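Local coordinates for GH127 beta-L-arabinofuranoside (Geobacillus stearothermophilus, PDB 4QK0), which probably hydrolyses beta-L-arabinofuranosides, releasing L-arabinose, as a glycoside hydrolase of family 127, at residues T448-E460 and R470-L483. Residues are numbered along the deposited sequence; the frame is centred on the assembly and turned at random.
Sequences TEIDGRSVKIMQE and RLTVSPESAGEFTL
In F481, chi1 of 56° sets CG between the backbone N and carbonyl carbon and carries the ring toward I450, and a nearly perpendicular chi2 turns a ring face to it; I450 keeps CG1 beside its own N, which lets CD1 reach over that face. CD1 stands 4.0 Å from the F481 ring centroid, a CH-pi contact, while I450 CG2 packs on F481 CB at 3.7 Å. The V455 and F481 side chains run toward each other, CG1 to CZ 4.0 Å, and V455 CG2 leans on P475 CB. Further along the same face, I457 CD1 packs against L483 CD1 at 4.0 Å, and I457 CG1 lies near V473 CG1. The R453 chain, bent at chi2 and chi3, brings its guanidinium between I450 O over one face and G479 CA over the other; its high B-factors make the placement of this group approximate.

Strands 453-460 and 470-475 run antiparallel, their axes at 163°, held by backbone hydrogen bonds in the pairs K456-S474, M458-T472 and E460-R470; S474 N to K456 O measures 2.8 Å. One bond continues beyond the last bridge, E476 N to S454 O at 2.9 Å. On the face of K456, M458 and E460, the E460 carboxylate lies alongside R470, a long salt bridge of 3.8 Å from OE1 to NH1; a water also links E460 OE1, R470 O and T472 OG1. W520 stacks on F481 and touches V473, P475 and L483. Strand 479-483, at 65° to 453-460 with axes 10.2 Å apart at closest, belongs to a second sheet, so the apolar contacts fill the interface of two layered sheets: a beta hairpin facing a crossing strand, consistent with a beta-sandwich arrangement in the GH127 middle domain.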
loop_
_atom_site.group_PDB
_atom_site.type_symbol
_atom_site.label_atom_id
_atom_site.label_comp_id
_atom_site.label_asym_id
_atom_site.label_seq_id
_atom_site.Cartn_x
_atom_site.Cartn_y
_atom_site.Cartn_z
ATOM N N THR A 448 -2.833 50.673 -5.065
ATOM C CA THR A 448 -2.826 50.527 -3.614
ATOM C C THR A 448 -2.471 51.868 -2.983
ATOM O O THR A 448 -2.246 52.844 -3.681
ATOM C CB THR A 448 -1.851 49.389 -3.223
ATOM O OG1 THR A 448 -1.850 49.146 -1.804
ATOM C CG2 THR A 448 -0.449 49.679 -3.675
ATOM N N GLU A 449 -2.392 51.896 -1.661
ATOM C CA GLU A 449 -2.045 53.103 -0.927
ATOM C C GLU A 449 -0.882 52.818 -0.006
ATOM O O GLU A 449 -0.903 51.858 0.782
ATOM C CB GLU A 449 -3.241 53.579 -0.115
ATOM C CG GLU A 449 -4.413 53.998 -0.987
ATOM C CD GLU A 449 -4.712 55.482 -0.900
ATOM O OE1 GLU A 449 -4.613 56.060 0.217
ATOM O OE2 GLU A 449 -5.049 56.069 -1.951
ATOM N N ILE A 450 0.177 53.597 -0.168
ATOM C CA ILE A 450 1.374 53.439 0.651
ATOM C C ILE A 450 1.615 54.832 1.262
ATOM O O ILE A 450 1.627 55.854 0.536
ATOM C CB ILE A 450 2.596 52.894 -0.156
ATOM C CG1 ILE A 450 2.170 51.813 -1.169
ATOM C CG2 ILE A 450 3.644 52.277 0.778
ATOM C CD1 ILE A 450 3.262 51.326 -2.107
ATOM N N ASP A 451 1.742 54.871 2.597
ATOM C CA ASP A 451 1.976 56.125 3.333
ATOM C C ASP A 451 0.937 57.183 2.879
ATOM O O ASP A 451 1.272 58.326 2.539
ATOM C CB ASP A 451 3.445 56.593 3.138
ATOM C CG ASP A 451 4.074 57.151 4.417
ATOM O OD1 ASP A 451 3.886 56.535 5.482
ATOM O OD2 ASP A 451 4.777 58.191 4.362
ATOM N N GLY A 452 -0.330 56.743 2.869
ATOM C CA GLY A 452 -1.489 57.567 2.512
ATOM C C GLY A 452 -1.540 58.044 1.080
ATOM O O GLY A 452 -2.373 58.858 0.721
ATOM N N ARG A 453 -0.668 57.510 0.244
ATOM C CA ARG A 453 -0.561 57.970 -1.126
ATOM C C ARG A 453 -0.872 56.850 -2.116
ATOM O O ARG A 453 -0.481 55.678 -1.924
ATOM C CB ARG A 453 0.866 58.440 -1.334
ATOM C CG ARG A 453 1.236 58.962 -2.724
ATOM C CD ARG A 453 2.653 58.550 -3.013
ATOM N NE ARG A 453 3.286 58.563 -1.695
ATOM C CZ ARG A 453 4.203 57.715 -1.294
ATOM N NH1 ARG A 453 4.697 57.774 -0.051
ATOM N NH2 ARG A 453 4.618 56.817 -2.155
ATOM N N SER A 454 -1.498 57.242 -3.209
ATOM C CA SER A 454 -1.878 56.320 -4.231
ATOM C C SER A 454 -0.711 55.854 -5.133
ATOM O O SER A 454 0.026 56.677 -5.676
ATOM C CB SER A 454 -2.945 56.960 -5.085
ATOM O OG SER A 454 -3.143 56.191 -6.241
ATOM N N VAL A 455 -0.549 54.525 -5.270
ATOM C CA VAL A 455 0.570 53.951 -6.037
ATOM C C VAL A 455 0.107 52.827 -6.939
ATOM O O VAL A 455 -0.595 51.917 -6.502
ATOM C CB VAL A 455 1.677 53.379 -5.130
ATOM C CG1 VAL A 455 2.854 52.893 -5.960
ATOM C CG2 VAL A 455 2.134 54.424 -4.142
ATOM N N LYS A 456 0.527 52.903 -8.188
ATOM C CA LYS A 456 0.199 51.931 -9.176
ATOM C C LYS A 456 1.462 51.096 -9.470
ATOM O O LYS A 456 2.542 51.620 -9.768
ATOM C CB LYS A 456 -0.315 52.631 -10.423
ATOM C CG LYS A 456 -1.278 51.808 -11.241
ATOM C CD LYS A 456 -0.541 51.037 -12.316
ATOM C CE LYS A 456 -1.472 50.151 -13.143
ATOM N NZ LYS A 456 -1.962 50.802 -14.395
ATOM N N ILE A 457 1.304 49.780 -9.400
ATOM C CA ILE A 457 2.394 48.849 -9.720
ATOM C C ILE A 457 1.977 47.834 -10.773
ATOM O O ILE A 457 0.900 47.274 -10.695
ATOM C CB ILE A 457 2.893 48.192 -8.450
ATOM C CG1 ILE A 457 3.660 49.248 -7.686
ATOM C CG2 ILE A 457 3.824 47.023 -8.779
ATOM C CD1 ILE A 457 3.929 48.913 -6.268
HETATM N N MSE A 458 2.802 47.683 -11.794
HETATM C CA MSE A 458 2.535 46.800 -12.921
HETATM C C MSE A 458 3.629 45.761 -12.936
HETATM O O MSE A 458 4.812 46.113 -12.797
HETATM C CB MSE A 458 2.666 47.621 -14.189
HETATM C CG MSE A 458 1.517 47.515 -15.169
HETATM SE SE MSE A 458 1.524 49.010 -16.407
HETATM C CE MSE A 458 1.699 50.528 -15.151
ATOM N N GLN A 459 3.252 44.486 -13.102
ATOM C CA GLN A 459 4.213 43.380 -13.371
ATOM C C GLN A 459 4.035 42.872 -14.777
ATOM O O GLN A 459 2.927 42.470 -15.122
ATOM C CB GLN A 459 3.902 42.171 -12.521
ATOM C CG GLN A 459 4.609 42.062 -11.232
ATOM C CD GLN A 459 4.509 40.682 -10.632
ATOM O OE1 GLN A 459 5.158 39.742 -11.093
ATOM N NE2 GLN A 459 3.709 40.559 -9.612
ATOM N N GLU A 460 5.107 42.811 -15.554
ATOM C CA GLU A 460 5.081 42.152 -16.868
ATOM C C GLU A 460 6.100 41.023 -16.830
ATOM O O GLU A 460 7.251 41.241 -16.481
ATOM C CB GLU A 460 5.437 43.116 -18.004
ATOM C CG GLU A 460 4.516 44.340 -18.064
ATOM C CD GLU A 460 4.901 45.348 -19.160
ATOM O OE1 GLU A 460 5.944 46.042 -19.046
ATOM O OE2 GLU A 460 4.138 45.446 -20.137
ATOM N N ARG A 470 9.461 42.462 -15.102
ATOM C CA ARG A 470 9.550 43.921 -15.204
ATOM C C ARG A 470 8.444 44.558 -14.360
ATOM O O ARG A 470 7.269 44.329 -14.593
ATOM C CB ARG A 470 9.404 44.295 -16.671
ATOM C CG ARG A 470 9.738 45.737 -16.902
ATOM C CD ARG A 470 9.251 46.271 -18.286
ATOM N NE ARG A 470 10.369 46.185 -19.210
ATOM C CZ ARG A 470 10.276 46.238 -20.538
ATOM N NH1 ARG A 470 9.106 46.393 -21.160
ATOM N NH2 ARG A 470 11.388 46.132 -21.251
ATOM N N LEU A 471 8.849 45.288 -13.329
ATOM C CA LEU A 471 7.931 46.018 -12.442
ATOM C C LEU A 471 8.035 47.512 -12.704
ATOM O O LEU A 471 9.111 48.090 -12.609
ATOM C CB LEU A 471 8.304 45.831 -10.980
ATOM C CG LEU A 471 8.164 44.463 -10.390
ATOM C CD1 LEU A 471 8.831 44.423 -9.035
ATOM C CD2 LEU A 471 6.710 44.146 -10.205
ATOM N N THR A 472 6.918 48.108 -13.028
ATOM C CA THR A 472 6.824 49.535 -13.200
ATOM C C THR A 472 6.104 50.095 -11.998
ATOM O O THR A 472 5.036 49.628 -11.618
ATOM C CB THR A 472 6.080 49.911 -14.481
ATOM O OG1 THR A 472 6.714 49.251 -15.573
ATOM C CG2 THR A 472 6.191 51.408 -14.723
ATOM N N VAL A 473 6.763 51.039 -11.347
ATOM C CA VAL A 473 6.268 51.606 -10.122
ATOM C C VAL A 473 5.903 53.046 -10.399
ATOM O O VAL A 473 6.788 53.865 -10.667
ATOM C CB VAL A 473 7.337 51.529 -8.997
ATOM C CG1 VAL A 473 6.792 52.114 -7.697
ATOM C CG2 VAL A 473 7.767 50.077 -8.772
ATOM N N SER A 474 4.628 53.382 -10.242
ATOM C CA SER A 474 4.164 54.748 -10.470
ATOM C C SER A 474 3.370 55.346 -9.336
ATOM O O SER A 474 2.187 55.157 -9.253
ATOM C CB SER A 474 3.314 54.741 -11.703
ATOM O OG SER A 474 4.111 54.196 -12.711
ATOM N N PRO A 475 4.033 56.072 -8.430
ATOM C CA PRO A 475 3.290 56.766 -7.388
ATOM C C PRO A 475 2.633 58.031 -7.958
ATOM O O PRO A 475 3.124 58.602 -8.928
ATOM C CB PRO A 475 4.348 57.083 -6.337
ATOM C CG PRO A 475 5.653 56.935 -6.987
ATOM C CD PRO A 475 5.480 56.291 -8.332
ATOM N N GLU A 476 1.494 58.420 -7.396
ATOM C CA GLU A 476 0.781 59.620 -7.851
ATOM C C GLU A 476 1.724 60.845 -7.772
ATOM O O GLU A 476 1.894 61.561 -8.737
ATOM C CB GLU A 476 -0.456 59.857 -7.018
ATOM C CG GLU A 476 -1.581 60.495 -7.810
ATOM C CD GLU A 476 -2.645 61.157 -6.925
ATOM O OE1 GLU A 476 -2.862 60.693 -5.766
ATOM O OE2 GLU A 476 -3.267 62.146 -7.403
ATOM N N SER A 477 2.405 61.015 -6.653
ATOM C CA SER A 477 3.566 61.897 -6.590
ATOM C C SER A 477 4.747 61.175 -5.928
ATOM O O SER A 477 4.573 60.235 -5.152
ATOM C CB SER A 477 3.206 63.166 -5.790
ATOM O OG SER A 477 2.899 62.790 -4.445
ATOM N N ALA A 478 5.956 61.666 -6.174
ATOM C CA ALA A 478 7.151 60.990 -5.691
ATOM C C ALA A 478 7.149 60.795 -4.187
ATOM O O ALA A 478 6.627 61.639 -3.455
ATOM C CB ALA A 478 8.376 61.719 -6.135
ATOM N N GLY A 479 7.731 59.674 -3.730
ATOM C CA GLY A 479 7.760 59.339 -2.294
ATOM C C GLY A 479 8.547 58.072 -1.897
ATOM O O GLY A 479 8.748 57.174 -2.702
ATOM N N GLU A 480 9.030 58.073 -0.656
ATOM C CA GLU A 480 9.861 57.054 -0.119
ATOM C C GLU A 480 8.965 55.950 0.440
ATOM O O GLU A 480 8.075 56.209 1.227
ATOM C CB GLU A 480 10.746 57.621 0.977
ATOM C CG GLU A 480 11.791 56.673 1.532
ATOM C CD GLU A 480 12.492 57.227 2.767
ATOM O OE1 GLU A 480 12.147 58.350 3.224
ATOM O OE2 GLU A 480 13.386 56.520 3.288
ATOM N N PHE A 481 9.180 54.735 -0.031
ATOM C CA PHE A 481 8.593 53.573 0.593
ATOM C C PHE A 481 9.374 52.313 0.184
ATOM O O PHE A 481 10.271 52.345 -0.699
ATOM C CB PHE A 481 7.098 53.450 0.255
ATOM C CG PHE A 481 6.803 53.425 -1.222
ATOM C CD1 PHE A 481 6.841 52.264 -1.948
ATOM C CD2 PHE A 481 6.513 54.607 -1.894
ATOM C CE1 PHE A 481 6.616 52.276 -3.324
ATOM C CE2 PHE A 481 6.281 54.636 -3.275
ATOM C CZ PHE A 481 6.336 53.460 -3.986
ATOM N N THR A 482 9.025 51.213 0.845
ATOM C CA THR A 482 9.716 49.942 0.678
ATOM C C THR A 482 8.912 48.971 -0.171
ATOM O O THR A 482 7.698 48.818 -0.013
ATOM C CB THR A 482 10.013 49.333 2.013
ATOM O OG1 THR A 482 10.768 50.272 2.761
ATOM C CG2 THR A 482 10.791 48.059 1.833
ATOM N N LEU A 483 9.584 48.432 -1.163
ATOM C CA LEU A 483 9.064 47.346 -1.988
ATOM C C LEU A 483 9.763 46.080 -1.552
ATOM O O LEU A 483 11.010 46.033 -1.552
ATOM C CB LEU A 483 9.430 47.579 -3.436
ATOM C CG LEU A 483 8.350 47.279 -4.414
ATOM C CD1 LEU A 483 7.261 48.339 -4.197
ATOM C CD2 LEU A 483 8.915 47.314 -5.822
HETATM O O HOH W 1 6.021 46.741 -15.989
#